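Local coordinates for Exo-beta-1,3-galactanase (Bifidobacterium bifidum, PDB 5FLW), which is a putative family 43 glycoside hydrolase that probably removes galactose units from the non-reducing ends of beta-1,3-galactans, at residues I193-D197 and G198-W202. Numbering follows the deposited sequence.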
loop_
_atom_site.group_PDB
_atom_site.type_symbol
_atom_site.label_atom_id
_atom_site.label_comp_id
_atom_site.label_asym_id
_atom_site.label_seq_id
_atom_site.Cartn_x
_atom_site.Cartn_y
_atom_site.Cartn_z
ATOM N N ILE A 193 -3.102 7.202 -0.254
ATOM C CA ILE A 193 -3.679 8.528 -0.029
ATOM C C ILE A 193 -3.192 9.088 1.300
ATOM O O ILE A 193 -3.195 8.389 2.319
ATOM C CB ILE A 193 -5.238 8.501 -0.045
ATOM C CG1 ILE A 193 -5.762 8.171 -1.454
ATOM C CG2 ILE A 193 -5.861 9.842 0.447
ATOM C CD1 ILE A 193 -7.273 8.004 -1.576
ATOM N N ILE A 194 -2.857 10.378 1.300
ATOM C CA ILE A 194 -2.579 11.134 2.517
ATOM C C ILE A 194 -3.432 12.398 2.478
ATOM O O ILE A 194 -4.048 12.739 1.460
ATOM C CB ILE A 194 -1.075 11.485 2.747
ATOM C CG1 ILE A 194 -0.509 12.372 1.624
ATOM C CG2 ILE A 194 -0.224 10.227 2.937
ATOM C CD1 ILE A 194 -0.694 13.847 1.816
ATOM N N LYS A 195 -3.483 13.072 3.617
ATOM C CA LYS A 195 -4.212 14.328 3.756
ATOM C C LYS A 195 -3.328 15.370 4.432
ATOM O O LYS A 195 -2.642 15.071 5.412
ATOM C CB LYS A 195 -5.460 14.136 4.641
ATOM C CG LYS A 195 -6.569 15.209 4.508
ATOM C CD LYS A 195 -7.622 14.998 5.587
ATOM C CE LYS A 195 -8.817 15.893 5.400
ATOM N NZ LYS A 195 -9.952 15.581 6.306
ATOM N N LYS A 196 -3.344 16.591 3.900
ATOM C CA LYS A 196 -2.605 17.691 4.507
ATOM C C LYS A 196 -3.431 18.968 4.393
ATOM O O LYS A 196 -3.783 19.389 3.282
ATOM C CB LYS A 196 -1.244 17.894 3.835
ATOM C CG LYS A 196 -0.414 18.987 4.482
ATOM C CD LYS A 196 0.753 19.356 3.584
ATOM C CE LYS A 196 1.471 20.602 4.049
ATOM N NZ LYS A 196 1.887 20.475 5.468
ATOM N N ASP A 197 -3.724 19.585 5.536
ATOM C CA ASP A 197 -4.415 20.880 5.576
ATOM C C ASP A 197 -5.676 20.866 4.717
ATOM O O ASP A 197 -5.920 21.761 3.900
ATOM C CB ASP A 197 -3.486 22.029 5.195
ATOM C CG ASP A 197 -4.132 23.389 5.402
ATOM O OD1 ASP A 197 -5.045 23.492 6.250
ATOM O OD2 ASP A 197 -3.711 24.366 4.688
ATOM N N GLY A 198 -6.478 19.811 4.898
ATOM C CA GLY A 198 -7.765 19.701 4.243
ATOM C C GLY A 198 -7.744 19.184 2.815
ATOM O O GLY A 198 -8.825 19.010 2.237
ATOM N N LEU A 199 -6.570 18.940 2.220
ATOM C CA LEU A 199 -6.468 18.477 0.837
ATOM C C LEU A 199 -5.980 17.030 0.838
ATOM O O LEU A 199 -4.988 16.712 1.503
ATOM C CB LEU A 199 -5.483 19.332 0.039
ATOM C CG LEU A 199 -5.500 19.157 -1.476
ATOM C CD1 LEU A 199 -6.778 19.751 -2.043
ATOM C CD2 LEU A 199 -4.299 19.790 -2.114
ATOM N N TYR A 200 -6.677 16.163 0.091
ATOM C CA TYR A 200 -6.277 14.763 -0.078
ATOM C C TYR A 200 -5.339 14.640 -1.273
ATOM O O TYR A 200 -5.555 15.268 -2.314
ATOM C CB TYR A 200 -7.506 13.887 -0.333
ATOM C CG TYR A 200 -8.556 13.929 0.762
ATOM C CD1 TYR A 200 -8.432 13.129 1.896
ATOM C CD2 TYR A 200 -9.675 14.777 0.662
ATOM C CE1 TYR A 200 -9.388 13.162 2.897
ATOM C CE2 TYR A 200 -10.636 14.818 1.662
ATOM C CZ TYR A 200 -10.486 14.011 2.784
ATOM O OH TYR A 200 -11.438 14.033 3.789
ATOM N N TYR A 201 -4.289 13.841 -1.114
ATOM C CA TYR A 201 -3.345 13.556 -2.188
ATOM C C TYR A 201 -3.387 12.049 -2.425
ATOM O O TYR A 201 -3.189 11.275 -1.490
ATOM C CB TYR A 201 -1.913 13.982 -1.828
ATOM C CG TYR A 201 -1.691 15.487 -1.577
ATOM C CD1 TYR A 201 -2.247 16.124 -0.468
ATOM C CD2 TYR A 201 -0.870 16.241 -2.426
ATOM C CE1 TYR A 201 -2.030 17.491 -0.226
ATOM C CE2 TYR A 201 -0.642 17.598 -2.201
ATOM C CZ TYR A 201 -1.227 18.223 -1.101
ATOM O OH TYR A 201 -0.991 19.573 -0.859
ATOM N N TRP A 202 -3.651 11.653 -3.671
ATOM C CA TRP A 202 -3.837 10.265 -4.079
ATOM C C TRP A 202 -2.781 9.945 -5.132
ATOM O O TRP A 202 -2.773 10.550 -6.212
ATOM C CB TRP A 202 -5.249 10.135 -4.665
ATOM C CG TRP A 202 -5.711 8.797 -5.172
ATOM C CD1 TRP A 202 -4.994 7.627 -5.266
ATOM C CD2 TRP A 202 -7.026 8.499 -5.684
ATOM N NE1 TRP A 202 -5.785 6.625 -5.800
ATOM C CE2 TRP A 202 -7.035 7.133 -6.059
ATOM C CE3 TRP A 202 -8.200 9.255 -5.847
ATOM C CZ2 TRP A 202 -8.174 6.515 -6.609
ATOM C CZ3 TRP A 202 -9.336 8.636 -6.377
ATOM C CH2 TRP A 202 -9.315 7.273 -6.740
HETATM O O HOH W 1 -12.064 16.899 5.343
HETATM O O HOH W 2 -2.313 20.785 1.453
#
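Lys195 and Tyr200 lie side by side across a beta hairpin with a two-residue loop, whose strands 191-196 and 199-205 are the first two of a four-stranded antiparallel blade in the five-bladed beta-propeller of family 43. With CG anti to the backbone N (chi1 -160°) and the chain extended beyond it, the lysine runs along the tyrosine ring: CG makes an off-centre CH-pi contact 4.2 Å from the ring centroid, and NZ bonds weakly to Tyr200 OH (3.3 Å). Asp144 takes both polar ends, NZ through a salt bridge and the hydroxyl through a hydrogen bond. A methionine in place of Lys195 would probably leave the Asp144 carboxylate without this positive mate and Tyr200 OH without its weak ammonium contact. Further along this face, Ile193 CD1 sits over the five-membered ring of Trp202, 4.2 Å from its centroid, while Trp227 and Trp230 meet the indole edge-to-face. On the reverse face, Ile194 CD1 packs at 3.6 Å from Tyr201 CD1, beside Ile285 of strand 278-286. Paired backbone bonds between Ile194 and Tyr201 and between Lys196 and Leu199 set this register, and the type I' turn through Asp197 and Gly198, both with positive phi, closes it. Lys196 O accepts twice: Leu199 N approaches from above the carbonyl plane, and a water 2.7 Å away also lies in the plane of the Tyr201 ring, 2.9 Å from its OH, which is also hydrogen-bonded to Gly288 N.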